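Local coordinates for protein QdtA (Thermoanaerobacterium thermosaccharolyticum, PDB 4O9E) that folds as a cupin-type beta barrel of the WxcM-like family and binds thymidine-5'-diphosphate in the model, at residues A[53-58]-A[118-123]; A[94-99]-A[126-131]. All coordinates share one frame; numbering follows the deposited sequence.

Interaction 1 (A[53-58]-A[118-123]); sequences HKKLHQ and ETDYIR. With TYD (thymidine-5'-diphosphate), chain C.
One carboxylate, that of Asp120, takes two consecutive backbone amides of the loop: Lys55 N gives to OD1 (2.8 Å), and Leu56 N to OD2 (3.1 Å) from the syn side, 19° out of the carboxylate plane. CG of Asp120 stands opposite its own backbone N (chi1 -172°), which swings the acid across to the loop. A water joins OD1 to Lys55 NZ. Beside it, Lys54 N gives a nearly straight bond to Asp120 O (2.9 Å). The Lys54 chain bends at chi2 and chi3, running past Ile122 CG1 so that NZ reaches Thr119 O at 2.7 Å.

His53 and Tyr121, an antiparallel non-hydrogen-bonded pair, point the same way. The imidazole turns its edge to the tyrosine face, NE2 standing 3.2 Å above the ring plane and over its centre, with the planes at 54°; Leu56 CD2 covers one face of the imidazole. Tyr121 OH then bonds O2A of thymidine-5'-diphosphate at 2.8 Å, while Arg123, held by Glu118, grips O1A. This is an edge-strand pairing of a cupin barrel, where the tyrosine of an edge-to-face pair offers its hydroxyl to thymidine-5'-diphosphate.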
loop_
_atom_site.group_PDB
_atom_site.type_symbol
_atom_site.label_atom_id
_atom_site.label_comp_id
_atom_site.label_asym_id
_atom_site.label_seq_id
_atom_site.Cartn_x
_atom_site.Cartn_y
_atom_site.Cartn_z
ATOM N N HIS A 53 -1.271 -17.079 11.315
ATOM C CA HIS A 53 -1.072 -16.167 12.422
ATOM C C HIS A 53 -2.063 -16.463 13.518
ATOM O O HIS A 53 -3.207 -16.811 13.277
ATOM C CB HIS A 53 -1.211 -14.716 11.957
ATOM C CG HIS A 53 0.023 -14.198 11.303
ATOM N ND1 HIS A 53 0.224 -14.271 9.942
ATOM C CD2 HIS A 53 1.103 -13.563 11.816
ATOM C CE1 HIS A 53 1.396 -13.734 9.651
ATOM N NE2 HIS A 53 1.958 -13.312 10.771
ATOM N N LYS A 54 -1.585 -16.294 14.741
ATOM C CA LYS A 54 -2.466 -16.386 15.884
ATOM C C LYS A 54 -3.404 -15.214 16.135
ATOM O O LYS A 54 -4.555 -15.435 16.468
ATOM C CB LYS A 54 -1.642 -16.626 17.148
ATOM C CG LYS A 54 -1.136 -18.053 17.143
ATOM C CD LYS A 54 0.376 -18.117 17.235
ATOM C CE LYS A 54 0.849 -18.031 18.667
ATOM N NZ LYS A 54 2.324 -17.990 18.490
ATOM N N LYS A 55 -2.925 -13.981 16.036
ATOM C CA LYS A 55 -3.772 -12.858 16.416
ATOM C C LYS A 55 -3.902 -11.781 15.345
ATOM O O LYS A 55 -4.844 -10.998 15.357
ATOM C CB LYS A 55 -3.214 -12.249 17.697
ATOM C CG LYS A 55 -3.633 -13.008 18.951
ATOM C CD LYS A 55 -2.745 -12.741 20.158
ATOM C CE LYS A 55 -2.037 -11.395 20.128
ATOM N NZ LYS A 55 -0.571 -11.576 20.342
ATOM N N LEU A 56 -3.011 -11.793 14.371
ATOM C CA LEU A 56 -3.011 -10.748 13.374
ATOM C C LEU A 56 -4.256 -10.837 12.518
ATOM O O LEU A 56 -4.664 -11.934 12.138
ATOM C CB LEU A 56 -1.797 -10.890 12.481
ATOM C CG LEU A 56 -1.582 -9.824 11.397
ATOM C CD1 LEU A 56 -1.217 -8.540 12.119
ATOM C CD2 LEU A 56 -0.455 -10.341 10.510
ATOM N N HIS A 57 -4.740 -9.666 12.119
ATOM C CA HIS A 57 -5.733 -9.546 11.051
ATOM C C HIS A 57 -5.089 -8.819 9.876
ATOM O O HIS A 57 -4.332 -7.862 10.065
ATOM C CB HIS A 57 -6.937 -8.733 11.508
ATOM C CG HIS A 57 -7.707 -9.398 12.597
ATOM N ND1 HIS A 57 -8.767 -10.243 12.348
ATOM C CD2 HIS A 57 -7.538 -9.386 13.938
ATOM C CE1 HIS A 57 -9.198 -10.752 13.487
ATOM N NE2 HIS A 57 -8.464 -10.251 14.461
ATOM N N GLN A 58 -5.364 -9.268 8.656
ATOM C CA GLN A 58 -4.659 -8.662 7.522
ATOM C C GLN A 58 -5.569 -8.705 6.298
ATOM O O GLN A 58 -6.544 -9.470 6.260
ATOM C CB GLN A 58 -3.288 -9.321 7.268
ATOM C CG GLN A 58 -3.389 -10.817 7.032
ATOM C CD GLN A 58 -2.179 -11.645 7.434
ATOM O OE1 GLN A 58 -2.310 -12.631 8.164
ATOM N NE2 GLN A 58 -1.017 -11.314 6.909
ATOM N N GLU A 118 7.339 -11.936 15.056
ATOM C CA GLU A 118 7.655 -13.272 14.554
ATOM C C GLU A 118 7.014 -14.324 15.453
ATOM O O GLU A 118 6.678 -15.403 14.993
ATOM C CB GLU A 118 9.159 -13.492 14.359
ATOM C CG GLU A 118 9.522 -14.854 13.772
ATOM C CD GLU A 118 8.928 -15.149 12.399
ATOM O OE1 GLU A 118 8.577 -16.332 12.181
ATOM O OE2 GLU A 118 8.823 -14.249 11.526
ATOM N N THR A 119 6.685 -13.974 16.689
ATOM C CA THR A 119 6.115 -14.945 17.606
ATOM C C THR A 119 4.613 -15.127 17.383
ATOM O O THR A 119 3.971 -15.968 18.010
ATOM C CB THR A 119 6.291 -14.550 19.083
ATOM O OG1 THR A 119 5.301 -13.590 19.465
ATOM C CG2 THR A 119 7.683 -14.010 19.380
ATOM N N ASP A 120 4.004 -14.321 16.523
ATOM C CA ASP A 120 2.588 -14.513 16.259
ATOM C C ASP A 120 2.419 -15.507 15.113
ATOM O O ASP A 120 1.292 -15.922 14.870
ATOM C CB ASP A 120 1.961 -13.144 15.927
ATOM C CG ASP A 120 0.456 -13.194 15.820
ATOM O OD1 ASP A 120 -0.202 -13.785 16.700
ATOM O OD2 ASP A 120 -0.099 -12.718 14.801
ATOM N N TYR A 121 3.478 -15.758 14.342
ATOM C CA TYR A 121 3.421 -16.611 13.157
ATOM C C TYR A 121 3.325 -18.054 13.610
ATOM O O TYR A 121 3.915 -18.399 14.627
ATOM C CB TYR A 121 4.697 -16.579 12.319
ATOM C CG TYR A 121 4.836 -15.440 11.346
ATOM C CD1 TYR A 121 5.062 -14.160 11.817
ATOM C CD2 TYR A 121 4.875 -15.655 9.972
ATOM C CE1 TYR A 121 5.274 -13.106 10.957
ATOM C CE2 TYR A 121 5.095 -14.608 9.097
ATOM C CZ TYR A 121 5.290 -13.338 9.595
ATOM O OH TYR A 121 5.494 -12.257 8.787
ATOM N N ILE A 122 2.584 -18.876 12.875
ATOM C CA ILE A 122 2.752 -20.322 12.956
ATOM C C ILE A 122 3.354 -20.855 11.655
ATOM O O ILE A 122 2.738 -20.809 10.600
ATOM C CB ILE A 122 1.414 -21.008 13.242
ATOM C CG1 ILE A 122 0.888 -20.637 14.623
ATOM C CG2 ILE A 122 1.631 -22.507 13.327
ATOM C CD1 ILE A 122 -0.526 -21.122 14.856
ATOM N N ARG A 123 4.615 -21.255 11.677
ATOM C CA ARG A 123 5.316 -21.676 10.465
ATOM C C ARG A 123 5.459 -23.208 10.369
ATOM O O ARG A 123 5.804 -23.757 9.325
ATOM C CB ARG A 123 6.706 -21.042 10.462
ATOM C CG ARG A 123 6.713 -19.519 10.465
ATOM C CD ARG A 123 8.138 -19.034 10.295
ATOM N NE ARG A 123 8.257 -17.599 10.072
ATOM C CZ ARG A 123 8.048 -16.931 8.940
ATOM N NH1 ARG A 123 7.572 -17.510 7.844
ATOM N NH2 ARG A 123 8.275 -15.622 8.922
HETATM P PA TYD C . 7.314 -13.775 5.615
HETATM O O1A TYD C . 8.064 -14.873 6.313
HETATM O O2A TYD C . 6.094 -13.098 6.215
HETATM O O3A TYD C . 7.111 -13.868 4.016
HETATM P PB TYD C . 5.910 -14.530 3.157
HETATM O O1B TYD C . 6.553 -15.835 2.712
HETATM O O2B TYD C . 5.752 -13.546 2.038
HETATM O O3B TYD C . 4.681 -14.686 4.028
HETATM O "O5'" TYD C . 8.564 -12.770 5.617
HETATM C "C5'" TYD C . 9.821 -12.849 4.963
HETATM C "C4'" TYD C . 10.796 -12.071 5.845
HETATM O "O4'" TYD C . 10.487 -10.684 6.007
HETATM C "C3'" TYD C . 10.833 -12.602 7.267
HETATM O "O3'" TYD C . 12.216 -12.753 7.569
HETATM C "C2'" TYD C . 10.342 -11.526 8.228
HETATM C "C1'" TYD C . 10.458 -10.269 7.378
HETATM N N1 TYD C . 9.345 -9.348 7.629
HETATM C C2 TYD C . 9.513 -8.195 8.281
HETATM O O2 TYD C . 10.642 -7.859 8.677
HETATM N N3 TYD C . 8.503 -7.322 8.448
HETATM C C4 TYD C . 7.262 -7.669 8.060
HETATM O O4 TYD C . 6.323 -6.895 8.299
HETATM C C5 TYD C . 7.047 -8.874 7.410
HETATM C C5M TYD C . 5.706 -9.290 6.878
HETATM C C6 TYD C . 8.135 -9.704 7.189
HETATM O O HOH W 1 0.637 -14.039 19.085
#

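Interaction 2 (A[94-99]-A[126-131]); sequences LVWREM and DFYIDE. Unlike the reference sequence in segment 94-99: Leu94 (reference Phe), Val95 (reference Leu). With TDR (thymine), chain D.
The C-terminal helix 125-136 lies against one sheet of the cupin barrel here, and Tyr128 is the side chain it lays on the loop leading into strand 96-100. Its hydroxyl donates to the carbonyl oxygen of Leu94, OH to O 2.6 Å. The approach is tilted: the hydroxyl sits above the carbonyl plane, 46° out of it.

The phenol is held from one face as well. CB of Trp96 lies over that face, 3.8 Å from the ring centroid, a CH-pi contact displaced toward the CE2 and CZ side of the ring. Further out, the indole carbon CE3 of Trp96 meets Tyr128 CG at 3.7 Å, and the two aromatic planes are inclined at 47°. CG of Tyr128 is anti to its backbone N (chi1 173°), which carries the ring away from the helix toward Leu94 and Trp96. Ser52 and Ile73, from two strands, also touch the tyrosine, which is buried. One helical turn on, the backbone oxygen of Glu131 faces Leu94 CD1.

The far end of the indole is fixed too: Trp96 NE1 donates in its ring plane to Glu98 OE2 at 2.8 Å, and the ring of Tyr125 meets the indole edge-to-face. The same OE2 accepts N3 of a bound thymine at 3.3 Å, while a salt bridge to Arg70 holds OE1. The arrangement is a C-terminal helix packed through an aromatic side chain on one sheet of a cupin fold, beside a bound thymine.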
loop_
_atom_site.group_PDB
_atom_site.type_symbol
_atom_site.label_atom_id
_atom_site.label_comp_id
_atom_site.label_asym_id
_atom_site.label_seq_id
_atom_site.Cartn_x
_atom_site.Cartn_y
_atom_site.Cartn_z
ATOM N N LEU A 94 -5.614 -18.035 12.175
ATOM C CA LEU A 94 -5.614 -19.488 12.084
ATOM C C LEU A 94 -6.060 -20.027 10.727
ATOM O O LEU A 94 -6.607 -21.122 10.609
ATOM C CB LEU A 94 -6.412 -20.082 13.233
ATOM C CG LEU A 94 -5.816 -19.927 14.637
ATOM C CD1 LEU A 94 -6.552 -20.905 15.537
ATOM C CD2 LEU A 94 -4.327 -20.242 14.708
ATOM N N VAL A 95 -5.780 -19.250 9.690
ATOM C CA VAL A 95 -5.903 -19.736 8.330
ATOM C C VAL A 95 -4.479 -19.840 7.820
ATOM O O VAL A 95 -3.666 -18.927 7.973
ATOM C CB VAL A 95 -6.685 -18.709 7.514
ATOM C CG1 VAL A 95 -6.815 -19.099 6.061
ATOM C CG2 VAL A 95 -8.045 -18.485 8.139
ATOM N N TRP A 96 -4.221 -20.927 7.110
ATOM C CA TRP A 96 -2.888 -21.196 6.599
ATOM C C TRP A 96 -2.809 -20.616 5.197
ATOM O O TRP A 96 -3.725 -20.704 4.388
ATOM C CB TRP A 96 -2.580 -22.699 6.685
ATOM C CG TRP A 96 -1.248 -23.128 6.081
ATOM C CD1 TRP A 96 -0.993 -23.382 4.752
ATOM C CD2 TRP A 96 -0.001 -23.303 6.756
ATOM N NE1 TRP A 96 0.334 -23.679 4.563
ATOM C CE2 TRP A 96 0.947 -23.718 5.784
ATOM C CE3 TRP A 96 0.397 -23.226 8.093
ATOM C CZ2 TRP A 96 2.277 -23.964 6.092
ATOM C CZ3 TRP A 96 1.702 -23.526 8.403
ATOM C CH2 TRP A 96 2.630 -23.901 7.414
ATOM N N ARG A 97 -1.739 -19.912 4.856
ATOM C CA ARG A 97 -1.725 -19.522 3.459
ATOM C C ARG A 97 -0.418 -19.717 2.705
ATOM O O ARG A 97 0.654 -19.674 3.298
ATOM C CB ARG A 97 -2.151 -18.075 3.293
ATOM C CG ARG A 97 -1.197 -17.058 3.882
ATOM C CD ARG A 97 -1.575 -15.712 3.296
ATOM N NE ARG A 97 -0.545 -14.709 3.539
ATOM C CZ ARG A 97 -0.338 -14.168 4.728
ATOM N NH1 ARG A 97 -1.133 -14.545 5.723
ATOM N NH2 ARG A 97 0.613 -13.246 4.858
ATOM N N GLU A 98 -0.556 -19.772 1.383
ATOM C CA GLU A 98 0.590 -19.888 0.494
ATOM C C GLU A 98 0.235 -19.040 -0.713
ATOM O O GLU A 98 -0.934 -18.850 -1.031
ATOM C CB GLU A 98 0.898 -21.347 0.142
ATOM C CG GLU A 98 1.142 -22.274 1.326
ATOM C CD GLU A 98 0.921 -23.755 1.034
ATOM O OE1 GLU A 98 0.743 -24.059 -0.159
ATOM O OE2 GLU A 98 0.905 -24.600 1.964
ATOM N N MET A 99 1.245 -18.405 -1.294
ATOM C CA MET A 99 1.015 -17.501 -2.418
ATOM C C MET A 99 1.886 -17.940 -3.598
ATOM O O MET A 99 3.066 -18.261 -3.435
ATOM C CB MET A 99 1.363 -16.077 -1.999
ATOM C CG MET A 99 0.576 -15.655 -0.760
ATOM S SD MET A 99 1.543 -15.778 0.752
ATOM C CE MET A 99 2.407 -14.220 0.539
ATOM N N ASP A 126 2.531 -28.789 11.352
ATOM C CA ASP A 126 1.868 -29.697 12.300
ATOM C C ASP A 126 1.296 -28.962 13.525
ATOM O O ASP A 126 0.242 -29.292 14.071
ATOM C CB ASP A 126 2.827 -30.805 12.749
ATOM C CG ASP A 126 3.202 -31.776 11.641
ATOM O OD1 ASP A 126 2.475 -32.028 10.667
ATOM O OD2 ASP A 126 4.320 -32.299 11.730
ATOM N N PHE A 127 1.985 -27.917 13.971
ATOM C CA PHE A 127 1.448 -27.131 15.083
ATOM C C PHE A 127 0.270 -26.315 14.549
ATOM O O PHE A 127 -0.797 -26.282 15.175
ATOM C CB PHE A 127 2.545 -26.342 15.812
ATOM C CG PHE A 127 2.029 -25.472 16.934
ATOM C CD1 PHE A 127 1.573 -26.034 18.125
ATOM C CD2 PHE A 127 2.008 -24.078 16.813
ATOM C CE1 PHE A 127 1.107 -25.234 19.157
ATOM C CE2 PHE A 127 1.547 -23.270 17.845
ATOM C CZ PHE A 127 1.077 -23.853 19.010
ATOM N N TYR A 128 0.357 -25.765 13.340
ATOM C CA TYR A 128 -0.846 -25.175 12.737
ATOM C C TYR A 128 -2.093 -26.076 12.802
ATOM O O TYR A 128 -3.151 -25.682 13.303
ATOM C CB TYR A 128 -0.610 -24.723 11.294
ATOM C CG TYR A 128 -1.938 -24.291 10.713
ATOM C CD1 TYR A 128 -2.546 -23.111 11.150
ATOM C CD2 TYR A 128 -2.636 -25.109 9.824
ATOM C CE1 TYR A 128 -3.802 -22.756 10.706
ATOM C CE2 TYR A 128 -3.875 -24.743 9.358
ATOM C CZ TYR A 128 -4.451 -23.572 9.804
ATOM O OH TYR A 128 -5.704 -23.256 9.359
ATOM N N ILE A 129 -2.013 -27.283 12.241
ATOM C CA ILE A 129 -3.174 -28.165 12.193
ATOM C C ILE A 129 -3.616 -28.491 13.610
ATOM O O ILE A 129 -4.802 -28.528 13.866
ATOM C CB ILE A 129 -2.898 -29.447 11.373
ATOM C CG1 ILE A 129 -2.773 -29.112 9.880
ATOM C CG2 ILE A 129 -3.889 -30.566 11.665
ATOM C CD1 ILE A 129 -4.026 -28.783 9.100
ATOM N N ASP A 130 -2.707 -28.713 14.546
ATOM C CA ASP A 130 -3.168 -28.964 15.914
ATOM C C ASP A 130 -3.958 -27.793 16.514
ATOM O O ASP A 130 -4.913 -27.997 17.268
ATOM C CB ASP A 130 -1.980 -29.148 16.862
ATOM C CG ASP A 130 -1.373 -30.536 16.820
ATOM O OD1 ASP A 130 -1.990 -31.469 16.265
ATOM O OD2 ASP A 130 -0.273 -30.691 17.391
ATOM N N GLU A 131 -3.511 -26.567 16.252
ATOM C CA GLU A 131 -4.184 -25.408 16.847
ATOM C C GLU A 131 -5.482 -25.156 16.108
ATOM O O GLU A 131 -6.490 -24.860 16.745
ATOM C CB GLU A 131 -3.315 -24.150 16.803
ATOM C CG GLU A 131 -2.117 -24.162 17.737
ATOM C CD GLU A 131 -2.582 -24.253 19.179
ATOM O OE1 GLU A 131 -3.200 -23.282 19.664
ATOM O OE2 GLU A 131 -2.397 -25.332 19.781
HETATM N N1 TDR D . 2.576 -29.547 3.915
HETATM C C2 TDR D . 2.721 -28.232 3.746
HETATM O O2 TDR D . 3.755 -27.657 4.153
HETATM N N3 TDR D . 1.754 -27.536 3.144
HETATM C C4 TDR D . 0.643 -28.131 2.698
HETATM O O4 TDR D . -0.178 -27.364 2.149
HETATM C C5 TDR D . 0.453 -29.601 2.880
HETATM C CM5 TDR D . -0.693 -30.493 2.476
HETATM C C6 TDR D . 1.502 -30.241 3.517
#

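The centres of interactions 1 and 2 are 10 Å apart, on the same side of the chain's centre and on one antiparallel sheet, in which strand 47-53 lies between strands 96-100 and 121-122. Along the chain the segments alternate: 53-58, 94-99, 118-123, then 126-131, so the two contacts cross along the chain. His53 O meets Leu94 N at 2.9 Å, probably a hydrogen bond that ties the first segments together. Ile122 CG2 lies 3.5 Å from Tyr128 N, where strand 121-122 is followed, after a short link, by helix 125-136. The chain's C-terminal part thus first adds an outermost strand to the sheet, beside thymidine-5'-diphosphate, then packs a helix against it.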